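Local coordinates for periplasmic divalent cation tolerance protein (Xylella fastidiosa, PDB 2NUH) that is of unknown function but may bind copper and contribute to tolerance of divalent metal ions, as a member of the CutA family, at residues D4-L15 against Q54-A64. Numbering follows the deposited sequence.
Sequences DVYLIFSTCPDL and QEIQLLIKTNA
Two hydroxyls grip Glu-55 OE2: Thr-11 OG1 donates to it at 2.7 Å, meeting it 41° above the carboxylate plane, and Tyr-80 OH is its second partner. Ser-42 OG bonds the other oxygen, OE1, so this buried carboxylate is tied on both branches and its rotation fixed. Thr-11 can reach it because its OG1 sits between backbone N and carbonyl carbon (chi1 60°). From there strands 5-12 and 54-63 run antiparallel, paired by backbone bonds at Cys-12/Ile-56, Ser-10/Leu-58, Ile-8/Ile-60 and Tyr-6/Thr-62. The Ile-8/Ile-60 pair is tight, Ile-8 N to Ile-60 O being 2.7 Å and nearly straight (171°). On the same sheet face these two isoleucines meet CB to CB at 3.8 Å, and Ile-8 sends CD1 obliquely across to Thr-62 CG2 (3.6 Å). Helices 15-27 and 67-77 pack over this face. The other face carries Leu-7 and Lys-61 side by side, CD1 to CD 3.6 Å, while the lysine chain bends back to bond NZ to Leu-59 O and Thr-35 OG1. Beyond the strand end, the Leu-15 and Ile-56 side chains cross at about a right angle, with Leu-15 CD2 3.7 Å from Ile-56 CD1. With strand 86-89 on the far side of 5-12, this pairing forms the centre of the ferredoxin-like antiparallel sheet of CutA, a fold shared with GlnB-like proteins.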
loop_
_atom_site.group_PDB
_atom_site.type_symbol
_atom_site.label_atom_id
_atom_site.label_comp_id
_atom_site.label_asym_id
_atom_site.label_seq_id
_atom_site.Cartn_x
_atom_site.Cartn_y
_atom_site.Cartn_z
ATOM N N ASP A 4 -15.797 -2.797 5.209
ATOM C CA ASP A 4 -14.683 -3.723 5.230
ATOM C C ASP A 4 -13.561 -3.395 4.241
ATOM O O ASP A 4 -12.652 -4.181 4.051
ATOM C CB ASP A 4 -15.034 -5.210 5.508
ATOM C CG ASP A 4 -15.216 -5.518 7.018
ATOM O OD1 ASP A 4 -15.458 -6.698 7.359
ATOM O OD2 ASP A 4 -15.122 -4.590 7.854
ATOM N N VAL A 5 -13.630 -2.211 3.639
ATOM C CA VAL A 5 -12.542 -1.723 2.809
ATOM C C VAL A 5 -11.477 -1.082 3.700
ATOM O O VAL A 5 -11.784 -0.405 4.683
ATOM C CB VAL A 5 -13.047 -0.747 1.727
ATOM C CG1 VAL A 5 -11.885 -0.025 1.065
ATOM C CG2 VAL A 5 -13.857 -1.506 0.692
ATOM N N TYR A 6 -10.221 -1.344 3.356
ATOM C CA TYR A 6 -9.094 -0.772 4.052
ATOM C C TYR A 6 -8.178 -0.078 3.086
ATOM O O TYR A 6 -7.983 -0.535 1.966
ATOM C CB TYR A 6 -8.303 -1.874 4.751
ATOM C CG TYR A 6 -8.960 -2.286 6.039
ATOM C CD1 TYR A 6 -8.448 -1.881 7.259
ATOM C CD2 TYR A 6 -10.121 -3.051 6.034
ATOM C CE1 TYR A 6 -9.064 -2.246 8.450
ATOM C CE2 TYR A 6 -10.742 -3.403 7.209
ATOM C CZ TYR A 6 -10.209 -3.004 8.411
ATOM O OH TYR A 6 -10.836 -3.357 9.586
ATOM N N LEU A 7 -7.615 1.029 3.547
ATOM C CA LEU A 7 -6.626 1.766 2.798
ATOM C C LEU A 7 -5.307 1.495 3.487
ATOM O O LEU A 7 -5.159 1.784 4.673
ATOM C CB LEU A 7 -6.946 3.262 2.864
ATOM C CG LEU A 7 -6.135 4.305 2.101
ATOM C CD1 LEU A 7 -6.004 3.962 0.636
ATOM C CD2 LEU A 7 -6.808 5.645 2.266
ATOM N N ILE A 8 -4.357 0.929 2.757
ATOM C CA ILE A 8 -3.039 0.677 3.327
ATOM C C ILE A 8 -2.070 1.690 2.782
ATOM O O ILE A 8 -1.994 1.880 1.576
ATOM C CB ILE A 8 -2.527 -0.726 2.971
ATOM C CG1 ILE A 8 -3.518 -1.783 3.460
ATOM C CG2 ILE A 8 -1.140 -0.962 3.570
ATOM C CD1 ILE A 8 -3.211 -3.168 2.929
ATOM N N PHE A 9 -1.344 2.329 3.694
ATOM C CA PHE A 9 -0.288 3.253 3.341
ATOM C C PHE A 9 1.028 2.523 3.398
ATOM O O PHE A 9 1.320 1.829 4.358
ATOM C CB PHE A 9 -0.254 4.418 4.327
ATOM C CG PHE A 9 -1.465 5.288 4.272
ATOM C CD1 PHE A 9 -1.411 6.531 3.659
ATOM C CD2 PHE A 9 -2.657 4.877 4.842
ATOM C CE1 PHE A 9 -2.542 7.346 3.610
ATOM C CE2 PHE A 9 -3.783 5.682 4.803
ATOM C CZ PHE A 9 -3.721 6.913 4.172
ATOM N N SER A 10 1.826 2.698 2.358
ATOM C CA SER A 10 3.195 2.226 2.361
ATOM C C SER A 10 4.008 3.225 1.580
ATOM O O SER A 10 3.448 4.099 0.935
ATOM C CB SER A 10 3.299 0.853 1.704
ATOM O OG SER A 10 4.607 0.337 1.858
ATOM N N THR A 11 5.323 3.125 1.647
ATOM C CA THR A 11 6.160 3.923 0.776
ATOM C C THR A 11 7.190 3.019 0.165
ATOM O O THR A 11 7.510 1.972 0.731
ATOM C CB THR A 11 6.891 5.046 1.515
ATOM O OG1 THR A 11 7.728 4.483 2.526
ATOM C CG2 THR A 11 5.925 6.000 2.151
ATOM N N CYS A 12 7.700 3.406 -0.989
ATOM C CA CYS A 12 8.815 2.675 -1.572
ATOM C C CYS A 12 9.812 3.663 -2.099
ATOM O O CYS A 12 9.489 4.824 -2.312
ATOM C CB CYS A 12 8.431 1.737 -2.712
ATOM S SG CYS A 12 7.234 2.399 -3.812
ATOM N N PRO A 13 11.045 3.205 -2.302
ATOM C CA PRO A 13 12.108 4.139 -2.630
ATOM C C PRO A 13 12.053 4.696 -4.041
ATOM O O PRO A 13 12.637 5.753 -4.300
ATOM C CB PRO A 13 13.374 3.306 -2.453
ATOM C CG PRO A 13 12.938 1.896 -2.646
ATOM C CD PRO A 13 11.527 1.823 -2.143
ATOM N N ASP A 14 11.402 3.997 -4.964
ATOM C CA ASP A 14 11.412 4.490 -6.331
ATOM C C ASP A 14 10.302 3.950 -7.180
ATOM O O ASP A 14 9.463 3.194 -6.703
ATOM C CB ASP A 14 12.742 4.153 -6.989
ATOM C CG ASP A 14 12.999 2.663 -7.071
ATOM O OD1 ASP A 14 12.085 1.829 -6.844
ATOM O OD2 ASP A 14 14.147 2.318 -7.382
ATOM N N LEU A 15 10.306 4.332 -8.452
ATOM C CA LEU A 15 9.223 3.950 -9.338
ATOM C C LEU A 15 9.152 2.450 -9.641
ATOM O O LEU A 15 8.064 1.907 -9.620
ATOM C CB LEU A 15 9.170 4.814 -10.613
ATOM C CG LEU A 15 8.867 6.308 -10.385
ATOM C CD1 LEU A 15 9.170 7.123 -11.638
ATOM C CD2 LEU A 15 7.444 6.581 -9.897
ATOM N N GLN A 54 13.932 10.048 -0.452
ATOM C CA GLN A 54 12.942 10.273 -1.489
ATOM C C GLN A 54 12.161 8.993 -1.642
ATOM O O GLN A 54 12.738 7.903 -1.656
ATOM C CB GLN A 54 13.625 10.633 -2.808
ATOM C CG GLN A 54 14.443 11.919 -2.734
ATOM C CD GLN A 54 15.203 12.216 -4.010
ATOM O OE1 GLN A 54 15.715 11.311 -4.670
ATOM N NE2 GLN A 54 15.299 13.495 -4.354
ATOM N N GLU A 55 10.846 9.120 -1.734
ATOM C CA GLU A 55 10.000 7.948 -1.793
ATOM C C GLU A 55 8.817 8.172 -2.705
ATOM O O GLU A 55 8.555 9.281 -3.157
ATOM C CB GLU A 55 9.484 7.605 -0.398
ATOM C CG GLU A 55 10.560 7.211 0.571
ATOM C CD GLU A 55 9.989 6.495 1.754
ATOM O OE1 GLU A 55 9.251 7.122 2.533
ATOM O OE2 GLU A 55 10.222 5.283 1.886
ATOM N N ILE A 56 8.123 7.080 -2.976
ATOM C CA ILE A 56 6.809 7.099 -3.589
ATOM C C ILE A 56 5.855 6.651 -2.509
ATOM O O ILE A 56 6.102 5.643 -1.850
ATOM C CB ILE A 56 6.731 6.086 -4.734
ATOM C CG1 ILE A 56 7.913 6.266 -5.700
ATOM C CG2 ILE A 56 5.364 6.133 -5.440
ATOM C CD1 ILE A 56 7.941 7.584 -6.393
ATOM N N GLN A 57 4.782 7.405 -2.304
ATOM C CA GLN A 57 3.772 7.020 -1.349
ATOM C C GLN A 57 2.774 6.120 -2.037
ATOM O O GLN A 57 2.325 6.422 -3.143
ATOM C CB GLN A 57 3.078 8.268 -0.790
ATOM C CG GLN A 57 1.929 7.954 0.154
ATOM C CD GLN A 57 2.405 7.450 1.483
ATOM O OE1 GLN A 57 1.978 6.385 1.960
ATOM N NE2 GLN A 57 3.297 8.191 2.090
ATOM N N LEU A 58 2.437 5.010 -1.391
ATOM C CA LEU A 58 1.433 4.114 -1.925
ATOM C C LEU A 58 0.179 4.187 -1.099
ATOM O O LEU A 58 0.230 4.311 0.129
ATOM C CB LEU A 58 1.920 2.665 -1.922
ATOM C CG LEU A 58 3.196 2.351 -2.692
ATOM C CD1 LEU A 58 3.410 0.859 -2.564
ATOM C CD2 LEU A 58 3.071 2.735 -4.146
ATOM N N LEU A 59 -0.942 4.120 -1.802
ATOM C CA LEU A 59 -2.250 4.009 -1.189
ATOM C C LEU A 59 -2.866 2.776 -1.796
ATOM O O LEU A 59 -3.214 2.754 -2.972
ATOM C CB LEU A 59 -3.132 5.223 -1.496
ATOM C CG LEU A 59 -2.755 6.583 -0.936
ATOM C CD1 LEU A 59 -3.702 7.615 -1.490
ATOM C CD2 LEU A 59 -2.842 6.574 0.563
ATOM N N ILE A 60 -2.978 1.744 -0.985
ATOM C CA ILE A 60 -3.418 0.445 -1.455
ATOM C C ILE A 60 -4.836 0.239 -0.993
ATOM O O ILE A 60 -5.114 0.327 0.194
ATOM C CB ILE A 60 -2.522 -0.637 -0.870
ATOM C CG1 ILE A 60 -1.107 -0.448 -1.389
ATOM C CG2 ILE A 60 -3.016 -2.014 -1.253
ATOM C CD1 ILE A 60 -0.053 -1.044 -0.486
ATOM N N LYS A 61 -5.740 -0.044 -1.927
ATOM C CA LYS A 61 -7.139 -0.223 -1.571
ATOM C C LYS A 61 -7.443 -1.707 -1.571
ATOM O O LYS A 61 -7.275 -2.385 -2.569
ATOM C CB LYS A 61 -8.045 0.489 -2.572
ATOM C CG LYS A 61 -8.327 1.954 -2.262
ATOM C CD LYS A 61 -7.173 2.863 -2.596
ATOM C CE LYS A 61 -7.091 3.146 -4.079
ATOM N NZ LYS A 61 -5.874 3.919 -4.393
ATOM N N THR A 62 -7.904 -2.211 -0.443
ATOM C CA THR A 62 -8.152 -3.628 -0.330
ATOM C C THR A 62 -9.311 -3.817 0.630
ATOM O O THR A 62 -10.001 -2.862 0.948
ATOM C CB THR A 62 -6.867 -4.379 0.099
ATOM O OG1 THR A 62 -7.089 -5.795 0.036
ATOM C CG2 THR A 62 -6.405 -3.971 1.482
ATOM N N ASN A 63 -9.541 -5.038 1.076
ATOM C CA ASN A 63 -10.563 -5.263 2.077
ATOM C C ASN A 63 -10.018 -6.048 3.246
ATOM O O ASN A 63 -8.879 -6.506 3.214
ATOM C CB ASN A 63 -11.816 -5.914 1.464
ATOM C CG ASN A 63 -11.565 -7.307 0.935
ATOM O OD1 ASN A 63 -10.522 -7.897 1.197
ATOM N ND2 ASN A 63 -12.522 -7.843 0.183
ATOM N N ALA A 64 -10.837 -6.206 4.276
ATOM C CA ALA A 64 -10.396 -6.784 5.526
ATOM C C ALA A 64 -9.793 -8.148 5.302
ATOM O O ALA A 64 -8.768 -8.470 5.886
ATOM C CB ALA A 64 -11.563 -6.890 6.506
#